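Local coordinates for protein aminotransferase class I and II (Streptococcus suis 89/1591, PDB 3OP7) that probably catalyses pyridoxal-phosphate-dependent transfer of amino groups, as a class I and II aminotransferase with covalently held cofactor, at residues T155-I160 with Y189-E194; G105-S110 with E128-Q133; V15-A20 with G331-P336. All coordinates share one frame; numbering follows the deposited sequence.

Contact 1 of 3, residues T155-I160 with Y189-E194; sequences TKMICI and YILSDE
M157, a selenomethionine, lies over the start of the neighbouring strand and touches both Y189 and L191. Its CB and CG pass beside the carbonyl oxygen of Y189, with CG 3.8 Å from Y189 O. The SE atom then packs on L191 CB at 4.0 Å, and the chain bends at its last torsion (chi3 -71°), which turns the terminal CE back toward the tyrosine, 3.9 Å from Y189 CD2. One side chain thus bridges two residues on the same face of the sheet, where C159 SG and L191 CD2 continue the apolar layer and helix 89-101 closes over it. On the face of I158, I190, I160 and S192, the side chain of I160 has CG1 between its backbone N and carbonyl carbon (chi1 66°), and this rotation lays CG1 against the serine, 3.4 Å from S192 OG. That hydroxyl donates to E194 OE2, just past the end of the strand, meeting the carboxylate on its anti side and well out of its plane. Helix 173-184 covers the isoleucines here.

The backbones run parallel and are joined by five hydrogen bonds in alternation, from Y189 N to K156 O through to D193 N to I160 O. The straightest is I160 N to L191 O, 2.9 Å long with an angle of 174° at the hydrogen. At the C-terminal end of strand 189-193, D193 turns its carboxylate out of the contact: OD2 is hydrogen-bonded to N94 ND2 and to N1 of the pyridoxal-phosphate-lysine at position 222. Strand 157-161, helix 173-184 and strand 189-193 form a beta-alpha-beta crossover of the large domain, and the aspartate at its end is characteristic of fold-type I aminotransferases.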
loop_
_atom_site.group_PDB
_atom_site.type_symbol
_atom_site.label_atom_id
_atom_site.label_comp_id
_atom_site.label_asym_id
_atom_site.label_seq_id
_atom_site.Cartn_x
_atom_site.Cartn_y
_atom_site.Cartn_z
ATOM N N THR A 155 14.571 -10.899 22.304
ATOM C CA THR A 155 13.409 -10.954 21.449
ATOM C C THR A 155 12.964 -9.533 21.124
ATOM O O THR A 155 12.749 -8.731 22.021
ATOM C CB THR A 155 12.283 -11.796 22.080
ATOM O OG1 THR A 155 12.718 -13.158 22.214
ATOM C CG2 THR A 155 10.925 -11.739 21.266
ATOM N N LYS A 156 12.799 -9.251 19.848
ATOM C CA LYS A 156 12.451 -7.905 19.389
ATOM C C LYS A 156 10.973 -7.599 19.402
ATOM O O LYS A 156 10.566 -6.463 19.731
ATOM C CB LYS A 156 12.956 -7.651 17.992
ATOM C CG LYS A 156 12.472 -6.284 17.474
ATOM C CD LYS A 156 13.270 -5.574 16.423
ATOM C CE LYS A 156 14.558 -4.964 16.926
ATOM N NZ LYS A 156 15.335 -4.543 15.707
HETATM N N MSE A 157 10.157 -8.595 19.043
HETATM C CA MSE A 157 8.738 -8.370 18.817
HETATM C C MSE A 157 7.944 -9.649 18.964
HETATM O O MSE A 157 8.427 -10.711 18.607
HETATM C CB MSE A 157 8.517 -7.785 17.406
HETATM C CG MSE A 157 7.047 -7.410 17.121
HETATM SE SE MSE A 157 6.812 -6.672 15.386
HETATM C CE MSE A 157 7.698 -4.985 15.724
ATOM N N ILE A 158 6.746 -9.532 19.549
ATOM C CA ILE A 158 5.747 -10.557 19.599
ATOM C C ILE A 158 4.547 -10.032 18.807
ATOM O O ILE A 158 4.101 -8.883 19.035
ATOM C CB ILE A 158 5.300 -10.851 21.042
ATOM C CG1 ILE A 158 6.476 -11.366 21.867
ATOM C CG2 ILE A 158 4.150 -11.917 21.084
ATOM C CD1 ILE A 158 6.249 -11.283 23.390
ATOM N N CYS A 159 4.074 -10.842 17.860
ATOM C CA CYS A 159 2.924 -10.489 17.031
ATOM C C CYS A 159 1.704 -11.270 17.430
ATOM O O CYS A 159 1.738 -12.517 17.527
ATOM C CB CYS A 159 3.242 -10.718 15.546
ATOM S SG CYS A 159 4.659 -9.874 14.908
ATOM N N ILE A 160 0.606 -10.547 17.684
ATOM C CA ILE A 160 -0.684 -11.137 17.942
ATOM C C ILE A 160 -1.765 -10.497 17.069
ATOM O O ILE A 160 -1.566 -9.431 16.495
ATOM C CB ILE A 160 -1.077 -10.979 19.423
ATOM C CG1 ILE A 160 -1.301 -9.505 19.812
ATOM C CG2 ILE A 160 -0.042 -11.671 20.360
ATOM C CD1 ILE A 160 -1.889 -9.376 21.291
ATOM N N TYR A 189 8.588 -5.360 21.654
ATOM C CA TYR A 189 7.378 -4.721 21.208
ATOM C C TYR A 189 6.354 -5.805 21.134
ATOM O O TYR A 189 6.693 -6.967 20.902
ATOM C CB TYR A 189 7.487 -4.223 19.796
ATOM C CG TYR A 189 8.495 -3.126 19.541
ATOM C CD1 TYR A 189 8.326 -1.891 20.090
ATOM C CD2 TYR A 189 9.608 -3.351 18.697
ATOM C CE1 TYR A 189 9.266 -0.862 19.834
ATOM C CE2 TYR A 189 10.532 -2.348 18.429
ATOM C CZ TYR A 189 10.351 -1.103 18.993
ATOM O OH TYR A 189 11.269 -0.104 18.720
ATOM N N ILE A 190 5.101 -5.417 21.243
ATOM C CA ILE A 190 3.981 -6.297 20.896
ATOM C C ILE A 190 3.144 -5.608 19.823
ATOM O O ILE A 190 2.545 -4.557 20.062
ATOM C CB ILE A 190 3.077 -6.663 22.101
ATOM C CG1 ILE A 190 3.851 -7.436 23.184
ATOM C CG2 ILE A 190 1.885 -7.513 21.583
ATOM C CD1 ILE A 190 3.091 -7.653 24.493
ATOM N N LEU A 191 3.157 -6.181 18.620
ATOM C CA LEU A 191 2.348 -5.706 17.508
ATOM C C LEU A 191 1.036 -6.473 17.650
ATOM O O LEU A 191 1.036 -7.726 17.733
ATOM C CB LEU A 191 2.965 -6.095 16.190
ATOM C CG LEU A 191 2.090 -5.910 14.920
ATOM C CD1 LEU A 191 1.501 -4.448 14.827
ATOM C CD2 LEU A 191 2.865 -6.268 13.619
ATOM N N SER A 192 -0.065 -5.748 17.762
ATOM C CA SER A 192 -1.385 -6.364 17.848
ATOM C C SER A 192 -2.314 -5.853 16.733
ATOM O O SER A 192 -2.652 -4.671 16.679
ATOM C CB SER A 192 -1.982 -6.067 19.224
ATOM O OG SER A 192 -3.239 -6.713 19.382
ATOM N N ASP A 193 -2.632 -6.728 15.788
ATOM C CA ASP A 193 -3.572 -6.436 14.740
ATOM C C ASP A 193 -4.986 -6.627 15.319
ATOM O O ASP A 193 -5.410 -7.750 15.681
ATOM C CB ASP A 193 -3.280 -7.343 13.541
ATOM C CG ASP A 193 -4.333 -7.267 12.430
ATOM O OD1 ASP A 193 -5.498 -6.906 12.676
ATOM O OD2 ASP A 193 -4.011 -7.717 11.329
ATOM N N GLU A 194 -5.650 -5.497 15.489
ATOM C CA GLU A 194 -6.893 -5.386 16.176
ATOM C C GLU A 194 -8.067 -5.055 15.281
ATOM O O GLU A 194 -9.050 -4.471 15.736
ATOM C CB GLU A 194 -6.753 -4.401 17.359
ATOM C CG GLU A 194 -5.732 -4.930 18.353
ATOM C CD GLU A 194 -5.297 -4.007 19.479
ATOM O OE1 GLU A 194 -5.523 -2.786 19.416
ATOM O OE2 GLU A 194 -4.736 -4.562 20.478
#

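Contact 2 of 3, residues G105-S110 with E128-Q133; sequences GDHVIS and EVDLWQ
H107 and D130 meet across two parallel strands of a beta-alpha-beta unit, strand 107-112, helix 117-124 and strand 128-135, in the large sheet of the aminotransferase fold. The imidazole swings over the neighbouring strand because CG stands opposite the backbone N (chi1 -178°), and its NE2 donates to D130 OD2 at 2.7 Å. The oxygen sits at the ring edge, close to the imidazole plane, whereas from the aspartate's side the donor arrives anti and somewhat out of the carboxylate plane. Ring and carboxylate planes are 77° apart, so the two groups are steeply inclined to each other. CD2 of the ring also passes 3.4 Å from E128 O. The other ring nitrogen, ND1, is hydrogen-bonded to T155 OG1, so both nitrogens are engaged and the rotation of the ring is fixed. R152, which forms a salt bridge with E128, also makes a long, weak ion pair with D130 OD2.

Farther along the same face, I109 and W132 approach at a slant. The branch methyl I109 CG2 reaches W132 CB at 3.7 Å, while the indole itself leads away to helix 144-150 and bonds through NE1 to D143 O. The other face holds V108, V129 and S110; V108 CB and V129 CG2 are 4.4 Å apart, and helix 117-124 packs over V129 and S110.

Backbone bonds alternate between the strands, beginning with E128 N to D106 O. The last of them is nearly straight at its hydrogen: W132 N gives to S110 O at 2.8 Å and 176°.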
loop_
_atom_site.group_PDB
_atom_site.type_symbol
_atom_site.label_atom_id
_atom_site.label_comp_id
_atom_site.label_asym_id
_atom_site.label_seq_id
_atom_site.Cartn_x
_atom_site.Cartn_y
_atom_site.Cartn_z
ATOM N N GLY A 105 18.159 -11.165 11.372
ATOM C CA GLY A 105 18.686 -11.718 12.618
ATOM C C GLY A 105 17.835 -11.467 13.863
ATOM O O GLY A 105 18.031 -12.150 14.883
ATOM N N ASP A 106 16.923 -10.493 13.794
ATOM C CA ASP A 106 15.986 -10.250 14.882
ATOM C C ASP A 106 15.181 -11.502 15.199
ATOM O O ASP A 106 14.706 -12.196 14.314
ATOM C CB ASP A 106 15.015 -9.119 14.517
ATOM C CG ASP A 106 15.586 -7.742 14.711
ATOM O OD1 ASP A 106 16.738 -7.615 15.160
ATOM O OD2 ASP A 106 14.880 -6.764 14.356
ATOM N N HIS A 107 14.936 -11.749 16.484
ATOM C CA HIS A 107 14.055 -12.807 16.884
ATOM C C HIS A 107 12.640 -12.237 17.053
ATOM O O HIS A 107 12.445 -11.229 17.750
ATOM C CB HIS A 107 14.530 -13.417 18.228
ATOM C CG HIS A 107 13.687 -14.555 18.696
ATOM N ND1 HIS A 107 13.066 -14.577 19.934
ATOM C CD2 HIS A 107 13.362 -15.725 18.088
ATOM C CE1 HIS A 107 12.393 -15.716 20.052
ATOM N NE2 HIS A 107 12.559 -16.425 18.943
ATOM N N VAL A 108 11.659 -12.911 16.463
ATOM C CA VAL A 108 10.256 -12.480 16.505
ATOM C C VAL A 108 9.425 -13.702 16.812
ATOM O O VAL A 108 9.709 -14.777 16.293
ATOM C CB VAL A 108 9.832 -11.886 15.116
ATOM C CG1 VAL A 108 8.298 -11.672 15.021
ATOM C CG2 VAL A 108 10.620 -10.608 14.812
ATOM N N ILE A 109 8.413 -13.551 17.668
ATOM C CA ILE A 109 7.476 -14.608 17.977
ATOM C C ILE A 109 6.096 -14.200 17.494
ATOM O O ILE A 109 5.668 -13.081 17.763
ATOM C CB ILE A 109 7.421 -14.849 19.487
ATOM C CG1 ILE A 109 8.806 -15.231 20.012
ATOM C CG2 ILE A 109 6.349 -15.919 19.870
ATOM C CD1 ILE A 109 8.873 -15.335 21.559
ATOM N N SER A 110 5.438 -15.088 16.740
ATOM C CA SER A 110 4.119 -14.812 16.193
ATOM C C SER A 110 3.134 -15.820 16.629
ATOM O O SER A 110 3.426 -17.025 16.596
ATOM C CB SER A 110 4.149 -14.803 14.674
ATOM O OG SER A 110 2.836 -14.556 14.157
ATOM N N GLU A 128 14.400 -14.352 12.616
ATOM C CA GLU A 128 14.195 -15.700 13.084
ATOM C C GLU A 128 12.843 -15.730 13.785
ATOM O O GLU A 128 12.674 -15.079 14.813
ATOM C CB GLU A 128 15.322 -16.078 14.050
ATOM C CG GLU A 128 15.203 -17.494 14.442
ATOM C CD GLU A 128 16.350 -18.009 15.318
ATOM O OE1 GLU A 128 17.363 -17.305 15.561
ATOM O OE2 GLU A 128 16.188 -19.152 15.775
ATOM N N VAL A 129 11.886 -16.481 13.248
ATOM C CA VAL A 129 10.499 -16.418 13.698
ATOM C C VAL A 129 10.075 -17.710 14.361
ATOM O O VAL A 129 10.136 -18.761 13.744
ATOM C CB VAL A 129 9.539 -16.135 12.528
ATOM C CG1 VAL A 129 8.051 -16.115 13.025
ATOM C CG2 VAL A 129 9.925 -14.827 11.843
ATOM N N ASP A 130 9.714 -17.625 15.631
ATOM C CA ASP A 130 9.136 -18.737 16.353
ATOM C C ASP A 130 7.605 -18.610 16.374
ATOM O O ASP A 130 7.056 -17.500 16.411
ATOM C CB ASP A 130 9.678 -18.740 17.795
ATOM C CG ASP A 130 10.983 -19.517 17.952
ATOM O OD1 ASP A 130 11.086 -20.641 17.392
ATOM O OD2 ASP A 130 11.903 -19.015 18.649
ATOM N N LEU A 131 6.930 -19.749 16.363
ATOM C CA LEU A 131 5.482 -19.804 16.299
ATOM C C LEU A 131 4.880 -20.140 17.640
ATOM O O LEU A 131 5.211 -21.151 18.282
ATOM C CB LEU A 131 5.054 -20.797 15.239
ATOM C CG LEU A 131 5.598 -20.497 13.822
ATOM C CD1 LEU A 131 5.103 -21.610 12.858
ATOM C CD2 LEU A 131 5.252 -19.131 13.274
ATOM N N TRP A 132 3.995 -19.278 18.082
ATOM C CA TRP A 132 3.338 -19.432 19.366
ATOM C C TRP A 132 1.945 -19.991 19.087
ATOM O O TRP A 132 1.048 -19.262 18.669
ATOM C CB TRP A 132 3.299 -18.056 20.020
ATOM C CG TRP A 132 2.777 -18.055 21.446
ATOM C CD1 TRP A 132 2.834 -19.084 22.366
ATOM C CD2 TRP A 132 2.156 -16.954 22.126
ATOM N NE1 TRP A 132 2.286 -18.670 23.542
ATOM C CE2 TRP A 132 1.838 -17.387 23.422
ATOM C CE3 TRP A 132 1.808 -15.655 21.757
ATOM C CZ2 TRP A 132 1.214 -16.536 24.367
ATOM C CZ3 TRP A 132 1.187 -14.822 22.691
ATOM C CH2 TRP A 132 0.908 -15.249 23.956
ATOM N N GLN A 133 1.797 -21.286 19.374
ATOM C CA GLN A 133 0.686 -22.100 18.834
ATOM C C GLN A 133 -0.613 -21.955 19.629
ATOM O O GLN A 133 -0.642 -22.166 20.836
ATOM C CB GLN A 133 1.057 -23.604 18.798
ATOM C CG GLN A 133 2.264 -23.953 17.884
ATOM C CD GLN A 133 1.942 -23.990 16.407
ATOM O OE1 GLN A 133 0.766 -23.966 15.999
ATOM N NE2 GLN A 133 2.996 -24.010 15.578
#

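Contact 3 of 3, residues V15-A20 with G331-P336; sequences VHENSA and GVLLVP
The imidazole of H16 is the aromatic ring of this contact, and it is its CB, not the ring, that touches the other segment, 3.8 Å from L333 CD1. On one face of the ring lies CG1 of the preceding V15, 3.4 Å above the plane and displaced toward the rim. The ring also meets that of W12, the two planes inclined at about 50°, while L324 and L327 of helix 319-330 pack on the histidine as well.

L333 carries the packing from the strand side. With CG opposite its backbone N (chi1 -172°), its isobutyl group projects against the helical and 3-10 residues H16 to S19 and the adjoining A20, and its two methyls divide the work. CD1 goes to H16 CB, and CD2 lies against the backbone at E17 CA, 4.0 Å away, and near the methyl of A20. Closer to the strand, A20 CB rests on L333 CB at 3.9 Å. W12 and L13 pack on the same leucine, which is buried.

Beyond the leucine the backbones draw together: A20 C and G331 O are 3.7 Å apart. G331, with positive phi (72°), is where the chain leaves helix 319-330 and turns into strand 332-333. Between H16 and A20 the chain makes a 3-10 turn, in which S19 N donates to H16 O at 2.9 Å. After A20 the chain soon enters strand 22-23, which runs parallel to strand 332-333, with backbone hydrogen bonds joining I21 and Y22 to G331, and Y22 and I24 to L333. The arrangement joins the N-terminal segment to the C-terminal part of the chain, a pairing consistent with the small domain of fold-type I aminotransferases.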
loop_
_atom_site.group_PDB
_atom_site.type_symbol
_atom_site.label_atom_id
_atom_site.label_comp_id
_atom_site.label_asym_id
_atom_site.label_seq_id
_atom_site.Cartn_x
_atom_site.Cartn_y
_atom_site.Cartn_z
ATOM N N VAL A 15 -8.426 -17.989 -7.148
ATOM C CA VAL A 15 -8.842 -19.085 -8.018
ATOM C C VAL A 15 -10.369 -19.309 -7.979
ATOM O O VAL A 15 -10.972 -19.567 -9.031
ATOM C CB VAL A 15 -8.104 -20.404 -7.709
ATOM C CG1 VAL A 15 -8.669 -21.585 -8.546
ATOM C CG2 VAL A 15 -6.623 -20.275 -7.973
ATOM N N HIS A 16 -10.994 -19.147 -6.818
ATOM C CA HIS A 16 -12.367 -19.661 -6.609
ATOM C C HIS A 16 -13.478 -18.645 -6.373
ATOM O O HIS A 16 -14.643 -19.001 -6.483
ATOM C CB HIS A 16 -12.387 -20.696 -5.460
ATOM C CG HIS A 16 -11.501 -21.864 -5.710
ATOM N ND1 HIS A 16 -11.706 -22.750 -6.745
ATOM C CD2 HIS A 16 -10.391 -22.284 -5.065
ATOM C CE1 HIS A 16 -10.748 -23.662 -6.729
ATOM N NE2 HIS A 16 -9.935 -23.393 -5.722
ATOM N N GLU A 17 -13.142 -17.394 -6.091
ATOM C CA GLU A 17 -14.150 -16.386 -5.718
ATOM C C GLU A 17 -15.225 -16.188 -6.831
ATOM O O GLU A 17 -16.415 -16.002 -6.523
ATOM C CB GLU A 17 -13.481 -15.043 -5.422
ATOM C CG GLU A 17 -13.911 -14.398 -4.131
ATOM C CD GLU A 17 -13.028 -13.158 -3.751
ATOM O OE1 GLU A 17 -12.177 -12.684 -4.569
ATOM O OE2 GLU A 17 -13.199 -12.655 -2.612
ATOM N N ASN A 18 -14.801 -16.287 -8.098
ATOM C CA ASN A 18 -15.710 -16.124 -9.250
ATOM C C ASN A 18 -16.621 -17.317 -9.486
ATOM O O ASN A 18 -17.545 -17.254 -10.316
ATOM C CB ASN A 18 -14.897 -15.902 -10.533
ATOM C CG ASN A 18 -14.326 -14.512 -10.622
ATOM O OD1 ASN A 18 -14.554 -13.671 -9.758
ATOM N ND2 ASN A 18 -13.595 -14.252 -11.710
ATOM N N SER A 19 -16.300 -18.431 -8.836
ATOM C CA SER A 19 -17.085 -19.658 -8.933
ATOM C C SER A 19 -18.141 -19.761 -7.832
ATOM O O SER A 19 -18.935 -20.711 -7.824
ATOM C CB SER A 19 -16.159 -20.876 -8.851
ATOM O OG SER A 19 -15.464 -21.068 -10.070
ATOM N N ALA A 20 -18.148 -18.806 -6.902
ATOM C CA ALA A 20 -19.021 -18.866 -5.727
ATOM C C ALA A 20 -20.473 -18.492 -6.082
ATOM O O ALA A 20 -20.711 -17.423 -6.653
ATOM C CB ALA A 20 -18.495 -17.932 -4.663
ATOM N N GLY A 331 -21.964 -24.749 -4.996
ATOM C CA GLY A 331 -21.622 -23.360 -5.157
ATOM C C GLY A 331 -21.330 -22.590 -3.876
ATOM O O GLY A 331 -21.328 -21.374 -3.911
ATOM N N VAL A 332 -21.064 -23.293 -2.770
ATOM C CA VAL A 332 -20.796 -22.676 -1.478
ATOM C C VAL A 332 -19.278 -22.505 -1.298
ATOM O O VAL A 332 -18.504 -23.459 -1.465
ATOM C CB VAL A 332 -21.363 -23.530 -0.286
ATOM C CG1 VAL A 332 -21.036 -22.889 1.063
ATOM C CG2 VAL A 332 -22.877 -23.759 -0.424
ATOM N N LEU A 333 -18.852 -21.293 -1.013
ATOM C CA LEU A 333 -17.417 -21.024 -0.840
ATOM C C LEU A 333 -17.093 -20.807 0.619
ATOM O O LEU A 333 -17.706 -19.965 1.285
ATOM C CB LEU A 333 -16.962 -19.832 -1.668
ATOM C CG LEU A 333 -15.431 -19.584 -1.708
ATOM C CD1 LEU A 333 -14.718 -20.679 -2.512
ATOM C CD2 LEU A 333 -15.114 -18.202 -2.253
ATOM N N LEU A 334 -16.120 -21.599 1.095
ATOM C CA LEU A 334 -15.516 -21.483 2.411
ATOM C C LEU A 334 -14.019 -21.345 2.160
ATOM O O LEU A 334 -13.575 -21.459 0.993
ATOM C CB LEU A 334 -15.777 -22.782 3.208
ATOM C CG LEU A 334 -17.225 -23.053 3.644
ATOM C CD1 LEU A 334 -17.396 -24.502 4.094
ATOM C CD2 LEU A 334 -17.572 -22.118 4.774
ATOM N N VAL A 335 -13.235 -21.140 3.219
ATOM C CA VAL A 335 -11.766 -21.238 3.117
ATOM C C VAL A 335 -11.328 -22.466 3.915
ATOM O O VAL A 335 -11.612 -22.551 5.107
ATOM C CB VAL A 335 -11.032 -19.998 3.573
ATOM C CG1 VAL A 335 -9.476 -20.179 3.327
ATOM C CG2 VAL A 335 -11.581 -18.765 2.815
ATOM N N PRO A 336 -10.677 -23.435 3.250
ATOM C CA PRO A 336 -10.353 -24.658 3.992
ATOM C C PRO A 336 -9.207 -24.465 4.966
ATOM O O PRO A 336 -8.317 -23.615 4.727
ATOM C CB PRO A 336 -9.934 -25.645 2.894
ATOM C CG PRO A 336 -9.420 -24.801 1.794
ATOM C CD PRO A 336 -10.251 -23.526 1.844
#

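In the fold
Contacts 1 and 2 belong to the same mixed sheet, their centres 10 Å apart. Strands 107-112 and 157-161 are neighbours there, so the two parallel pairs join directly, with a salt bridge between K156 and D106 as one of the links. Along the chain contact 2 closes before contact 1 opens, giving two successive beta-alpha-beta units. Contact 3 encloses both in sequence, bringing residues 15-20 to residues 331-336. Its centre is about 32 Å from the centre of each, with nearest atoms about 16 Å from contact 1 and 14 Å from contact 2. The first two form part of the central sheet of the large domain, whose strand 189-193 ends at the cofactor, while the third ties the chain's beginning to its C-terminal region.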